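Local atomic coordinates of ORF59 (Human herpesvirus 8, PDB entry 3HSL), a protein that serves as the accessory subunit of the viral DNA polymerase in lytic replication, raising its processivity, probably by sliding along the template and keeping the polymerase from dissociating. Residues A[85-99]-A[144-157]. Numbering follows the deposited sequence.
Sequences SFSFRNTSVGSGFTH and TVHKSVVDQKGILP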
loop_
_atom_site.group_PDB
_atom_site.type_symbol
_atom_site.label_atom_id
_atom_site.label_comp_id
_atom_site.label_asym_id
_atom_site.label_seq_id
_atom_site.Cartn_x
_atom_site.Cartn_y
_atom_site.Cartn_z
ATOM N N SER A 85 -18.622 -22.819 -3.041
ATOM C CA SER A 85 -17.678 -22.214 -3.985
ATOM C C SER A 85 -17.903 -20.714 -4.198
ATOM O O SER A 85 -18.751 -20.310 -4.994
ATOM C CB SER A 85 -17.716 -22.957 -5.327
ATOM O OG SER A 85 -16.709 -22.474 -6.198
ATOM N N PHE A 86 -17.145 -19.892 -3.485
ATOM C CA PHE A 86 -17.256 -18.436 -3.605
ATOM C C PHE A 86 -15.929 -17.891 -4.087
ATOM O O PHE A 86 -14.901 -18.101 -3.457
ATOM C CB PHE A 86 -17.692 -17.811 -2.287
ATOM C CG PHE A 86 -19.018 -18.301 -1.812
ATOM C CD1 PHE A 86 -20.199 -17.828 -2.400
ATOM C CD2 PHE A 86 -19.104 -19.230 -0.783
ATOM C CE1 PHE A 86 -21.460 -18.274 -1.972
ATOM C CE2 PHE A 86 -20.362 -19.687 -0.342
ATOM C CZ PHE A 86 -21.540 -19.204 -0.941
ATOM N N SER A 87 -15.962 -17.186 -5.213
ATOM C CA SER A 87 -14.747 -16.670 -5.851
ATOM C C SER A 87 -14.785 -15.162 -6.191
ATOM O O SER A 87 -15.510 -14.741 -7.096
ATOM C CB SER A 87 -14.518 -17.520 -7.093
ATOM O OG SER A 87 -13.341 -17.161 -7.755
ATOM N N PHE A 88 -13.997 -14.372 -5.459
ATOM C CA PHE A 88 -13.936 -12.904 -5.617
ATOM C C PHE A 88 -12.509 -12.378 -5.679
ATOM O O PHE A 88 -11.561 -13.099 -5.358
ATOM C CB PHE A 88 -14.684 -12.245 -4.465
ATOM C CG PHE A 88 -14.249 -12.730 -3.130
ATOM C CD1 PHE A 88 -13.334 -12.011 -2.378
ATOM C CD2 PHE A 88 -14.756 -13.928 -2.615
ATOM C CE1 PHE A 88 -12.918 -12.472 -1.110
ATOM C CE2 PHE A 88 -14.357 -14.404 -1.358
ATOM C CZ PHE A 88 -13.431 -13.668 -0.604
ATOM N N ARG A 89 -12.340 -11.127 -6.090
ATOM C CA ARG A 89 -10.991 -10.573 -6.207
ATOM C C ARG A 89 -10.513 -10.115 -4.842
ATOM O O ARG A 89 -11.332 -9.551 -4.110
ATOM C CB ARG A 89 -10.986 -9.467 -7.273
ATOM C CG ARG A 89 -12.054 -8.428 -7.080
ATOM C CD ARG A 89 -12.146 -7.372 -8.188
ATOM N NE ARG A 89 -12.544 -7.907 -9.491
ATOM C CZ ARG A 89 -12.941 -7.161 -10.539
ATOM N NH1 ARG A 89 -13.006 -5.832 -10.451
ATOM N NH2 ARG A 89 -13.285 -7.739 -11.690
ATOM N N ASN A 90 -9.239 -10.333 -4.453
ATOM C CA ASN A 90 -8.898 -9.807 -3.111
ATOM C C ASN A 90 -8.752 -8.313 -3.021
ATOM O O ASN A 90 -8.863 -7.757 -1.944
ATOM C CB ASN A 90 -7.878 -10.574 -2.210
ATOM C CG ASN A 90 -6.521 -10.649 -2.787
ATOM O OD1 ASN A 90 -6.375 -10.545 -3.985
ATOM N ND2 ASN A 90 -5.510 -10.835 -1.945
ATOM N N THR A 91 -8.507 -7.668 -4.148
ATOM C CA THR A 91 -8.453 -6.214 -4.165
ATOM C C THR A 91 -9.582 -5.712 -5.084
ATOM O O THR A 91 -9.431 -5.664 -6.304
ATOM C CB THR A 91 -7.090 -5.622 -4.611
ATOM O OG1 THR A 91 -6.021 -6.188 -3.831
ATOM C CG2 THR A 91 -7.117 -4.102 -4.443
ATOM N N SER A 92 -10.710 -5.344 -4.480
ATOM C CA SER A 92 -11.887 -4.831 -5.185
ATOM C C SER A 92 -11.432 -3.640 -5.992
ATOM O O SER A 92 -10.505 -2.965 -5.570
ATOM C CB SER A 92 -12.895 -4.362 -4.153
ATOM O OG SER A 92 -13.127 -5.368 -3.181
ATOM N N VAL A 93 -12.048 -3.352 -7.137
ATOM C CA VAL A 93 -11.562 -2.190 -7.900
ATOM C C VAL A 93 -11.847 -0.901 -7.150
ATOM O O VAL A 93 -12.874 -0.778 -6.477
ATOM C CB VAL A 93 -11.964 -2.141 -9.449
ATOM C CG1 VAL A 93 -11.529 -0.812 -10.122
ATOM C CG2 VAL A 93 -11.347 -3.331 -10.215
ATOM N N GLY A 94 -10.906 0.037 -7.283
ATOM C CA GLY A 94 -10.956 1.349 -6.649
ATOM C C GLY A 94 -10.480 1.315 -5.213
ATOM O O GLY A 94 -9.936 2.302 -4.704
ATOM N N SER A 95 -10.685 0.173 -4.568
ATOM C CA SER A 95 -10.316 -0.006 -3.159
ATOM C C SER A 95 -8.869 -0.076 -2.752
ATOM O O SER A 95 -7.934 -0.257 -3.535
ATOM C CB SER A 95 -11.020 -1.220 -2.494
ATOM O OG SER A 95 -12.378 -0.961 -2.202
ATOM N N GLY A 96 -8.775 0.084 -1.448
ATOM C CA GLY A 96 -7.587 0.021 -0.665
ATOM C C GLY A 96 -8.066 -0.980 0.369
ATOM O O GLY A 96 -8.258 -0.655 1.570
ATOM N N PHE A 97 -8.274 -2.201 -0.130
ATOM C CA PHE A 97 -8.652 -3.330 0.682
ATOM C C PHE A 97 -8.202 -4.601 -0.032
ATOM O O PHE A 97 -8.636 -4.895 -1.143
ATOM C CB PHE A 97 -10.114 -3.397 1.091
ATOM C CG PHE A 97 -10.359 -4.452 2.141
ATOM C CD1 PHE A 97 -10.218 -4.146 3.496
ATOM C CD2 PHE A 97 -10.718 -5.746 1.787
ATOM C CE1 PHE A 97 -10.438 -5.123 4.478
ATOM C CE2 PHE A 97 -10.940 -6.719 2.746
ATOM C CZ PHE A 97 -10.801 -6.413 4.093
ATOM N N THR A 98 -7.319 -5.342 0.631
ATOM C CA THR A 98 -6.790 -6.572 0.094
ATOM C C THR A 98 -7.111 -7.637 1.128
ATOM O O THR A 98 -6.497 -7.709 2.203
ATOM C CB THR A 98 -5.298 -6.420 -0.209
ATOM O OG1 THR A 98 -5.136 -5.387 -1.186
ATOM C CG2 THR A 98 -4.713 -7.686 -0.740
ATOM N N HIS A 99 -8.087 -8.474 0.800
ATOM C CA HIS A 99 -8.489 -9.499 1.739
ATOM C C HIS A 99 -7.322 -10.196 2.445
ATOM O O HIS A 99 -7.189 -10.083 3.678
ATOM C CB HIS A 99 -9.447 -10.488 1.094
ATOM C CG HIS A 99 -10.781 -9.901 0.759
ATOM N ND1 HIS A 99 -10.997 -9.136 -0.370
ATOM C CD2 HIS A 99 -11.971 -9.968 1.404
ATOM C CE1 HIS A 99 -12.266 -8.759 -0.406
ATOM N NE2 HIS A 99 -12.874 -9.249 0.658
ATOM N N THR A 144 -12.674 -3.045 10.574
ATOM C CA THR A 144 -12.952 -2.697 9.184
ATOM C C THR A 144 -14.016 -3.656 8.665
ATOM O O THR A 144 -13.944 -4.865 8.916
ATOM C CB THR A 144 -11.719 -2.850 8.286
ATOM O OG1 THR A 144 -10.689 -1.915 8.674
ATOM C CG2 THR A 144 -12.100 -2.606 6.827
ATOM N N VAL A 145 -15.011 -3.139 7.952
ATOM C CA VAL A 145 -16.041 -4.009 7.358
ATOM C C VAL A 145 -16.127 -3.671 5.867
ATOM O O VAL A 145 -16.671 -2.630 5.480
ATOM C CB VAL A 145 -17.412 -3.928 8.055
ATOM C CG1 VAL A 145 -18.439 -4.745 7.294
ATOM C CG2 VAL A 145 -17.303 -4.402 9.504
ATOM N N HIS A 146 -15.580 -4.567 5.050
ATOM C CA HIS A 146 -15.549 -4.381 3.611
ATOM C C HIS A 146 -16.556 -5.272 2.897
ATOM O O HIS A 146 -16.508 -6.497 3.038
ATOM C CB HIS A 146 -14.138 -4.667 3.084
ATOM C CG HIS A 146 -13.962 -4.362 1.635
ATOM N ND1 HIS A 146 -13.825 -3.074 1.162
ATOM C CD2 HIS A 146 -13.897 -5.168 0.552
ATOM C CE1 HIS A 146 -13.684 -3.097 -0.151
ATOM N NE2 HIS A 146 -13.723 -4.356 -0.547
ATOM N N LYS A 147 -17.455 -4.648 2.139
ATOM C CA LYS A 147 -18.457 -5.359 1.363
ATOM C C LYS A 147 -18.045 -5.289 -0.083
ATOM O O LYS A 147 -17.509 -4.269 -0.533
ATOM C CB LYS A 147 -19.849 -4.740 1.516
ATOM C CG LYS A 147 -20.371 -4.813 2.934
ATOM C CD LYS A 147 -21.784 -4.279 3.111
ATOM C CE LYS A 147 -22.186 -4.368 4.592
ATOM N NZ LYS A 147 -23.603 -3.974 4.816
ATOM N N SER A 148 -18.291 -6.368 -0.820
ATOM C CA SER A 148 -17.958 -6.376 -2.233
ATOM C C SER A 148 -18.777 -7.413 -2.999
ATOM O O SER A 148 -19.645 -8.061 -2.421
ATOM C CB SER A 148 -16.467 -6.582 -2.430
ATOM O OG SER A 148 -16.137 -6.309 -3.781
ATOM N N VAL A 149 -18.498 -7.566 -4.292
ATOM C CA VAL A 149 -19.206 -8.523 -5.138
ATOM C C VAL A 149 -18.432 -9.820 -5.395
ATOM O O VAL A 149 -17.215 -9.799 -5.611
ATOM C CB VAL A 149 -19.577 -7.883 -6.511
ATOM C CG1 VAL A 149 -20.375 -8.851 -7.381
ATOM C CG2 VAL A 149 -20.402 -6.628 -6.308
ATOM N N VAL A 150 -19.140 -10.948 -5.366
ATOM C CA VAL A 150 -18.544 -12.251 -5.684
ATOM C C VAL A 150 -18.719 -12.320 -7.214
ATOM O O VAL A 150 -19.803 -12.624 -7.696
ATOM C CB VAL A 150 -19.299 -13.411 -5.006
ATOM C CG1 VAL A 150 -18.749 -14.764 -5.465
ATOM C CG2 VAL A 150 -19.242 -13.282 -3.488
ATOM N N ASP A 151 -17.659 -12.039 -7.971
ATOM C CA ASP A 151 -17.759 -11.989 -9.434
ATOM C C ASP A 151 -16.743 -12.798 -10.246
ATOM O O ASP A 151 -16.672 -12.626 -11.458
ATOM C CB ASP A 151 -17.613 -10.529 -9.871
ATOM C CG ASP A 151 -16.207 -9.961 -9.568
ATOM O OD1 ASP A 151 -15.513 -10.438 -8.628
ATOM O OD2 ASP A 151 -15.790 -9.023 -10.280
ATOM N N GLN A 152 -15.968 -13.661 -9.594
ATOM C CA GLN A 152 -14.973 -14.475 -10.292
ATOM C C GLN A 152 -15.398 -15.939 -10.355
ATOM O O GLN A 152 -14.576 -16.829 -10.142
ATOM C CB GLN A 152 -13.593 -14.357 -9.616
ATOM C CG GLN A 152 -13.059 -12.927 -9.475
ATOM C CD GLN A 152 -12.924 -12.205 -10.801
ATOM O OE1 GLN A 152 -13.557 -11.173 -11.003
ATOM N NE2 GLN A 152 -12.117 -12.741 -11.710
ATOM N N LYS A 153 -16.676 -16.188 -10.647
ATOM C CA LYS A 153 -17.199 -17.559 -10.720
ATOM C C LYS A 153 -16.512 -18.427 -11.762
ATOM O O LYS A 153 -16.567 -19.644 -11.660
ATOM C CB LYS A 153 -18.717 -17.599 -10.935
ATOM C CG LYS A 153 -19.204 -16.956 -12.222
ATOM C CD LYS A 153 -20.700 -17.144 -12.418
ATOM C CE LYS A 153 -21.148 -16.374 -13.623
ATOM N NZ LYS A 153 -22.578 -16.566 -13.951
ATOM N N GLY A 154 -15.874 -17.803 -12.753
ATOM C CA GLY A 154 -15.177 -18.513 -13.823
ATOM C C GLY A 154 -13.911 -19.239 -13.391
ATOM O O GLY A 154 -13.539 -20.251 -13.991
ATOM N N ILE A 155 -13.252 -18.721 -12.354
ATOM C CA ILE A 155 -12.011 -19.294 -11.822
ATOM C C ILE A 155 -12.384 -20.393 -10.848
ATOM O O ILE A 155 -12.903 -20.117 -9.762
ATOM C CB ILE A 155 -11.201 -18.257 -11.009
ATOM C CG1 ILE A 155 -11.148 -16.882 -11.698
ATOM C CG2 ILE A 155 -9.830 -18.811 -10.630
ATOM C CD1 ILE A 155 -10.456 -16.870 -13.010
ATOM N N LEU A 156 -12.123 -21.637 -11.220
ATOM C CA LEU A 156 -12.480 -22.737 -10.348
ATOM C C LEU A 156 -11.407 -23.085 -9.343
ATOM O O LEU A 156 -10.244 -22.740 -9.514
ATOM C CB LEU A 156 -12.876 -23.990 -11.156
ATOM C CG LEU A 156 -14.112 -23.960 -12.066
ATOM C CD1 LEU A 156 -14.306 -25.302 -12.710
ATOM C CD2 LEU A 156 -15.372 -23.587 -11.308
ATOM N N PRO A 157 -11.804 -23.765 -8.267
ATOM C CA PRO A 157 -10.822 -24.218 -7.318
ATOM C C PRO A 157 -10.390 -25.529 -7.951
ATOM O O PRO A 157 -11.061 -26.562 -7.810
ATOM C CB PRO A 157 -11.646 -24.450 -6.047
ATOM C CG PRO A 157 -13.060 -23.989 -6.379
ATOM C CD PRO A 157 -13.167 -24.104 -7.839
#
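Ser-87 meets Gln-152 through both backbone and side chain. Its O accepts Gln-152 N at 2.8 Å, while its OG, swung beside its own carbonyl carbon (chi1 -177°), gives a 2.7 Å bond to Gln-152 O. That oxygen also closes the type I turn by accepting Ile-155 N from its other face, so the small hydroxyl of serine ties turn to strand. Phe-88 lays only its CB against Val-149 O and Val-150. Arg-89, long and charged, reaches Asp-151 with a guanidinium face; NH2 and OD2 are 3.1 Å apart, a salt bridge of charge alone. Ser-92 OG, short enough to fit between two polar groups, hydrogen-bonds His-146 NE2 (2.9 Å) and Ser-148 OG. Phe-97 supplies a flat ring for an offset stack on the His-146 imidazole, planes 14° apart. His-99 completes this aromatic cluster, Phe-88 and Phe-97 turning their edges to opposite faces of its ring. Strands 83-89 and 143-149, paired with 39-43 and 130-137, are each outermost in their sheet within this chain of the herpesvirus polymerase accessory family. At the subunit interface the second subunit continues the 143-149 sheet antiparallel; its Thr-144 OG1 hydrogen-bonds His-146 ND1 of this chain, and the reverse pair forms too.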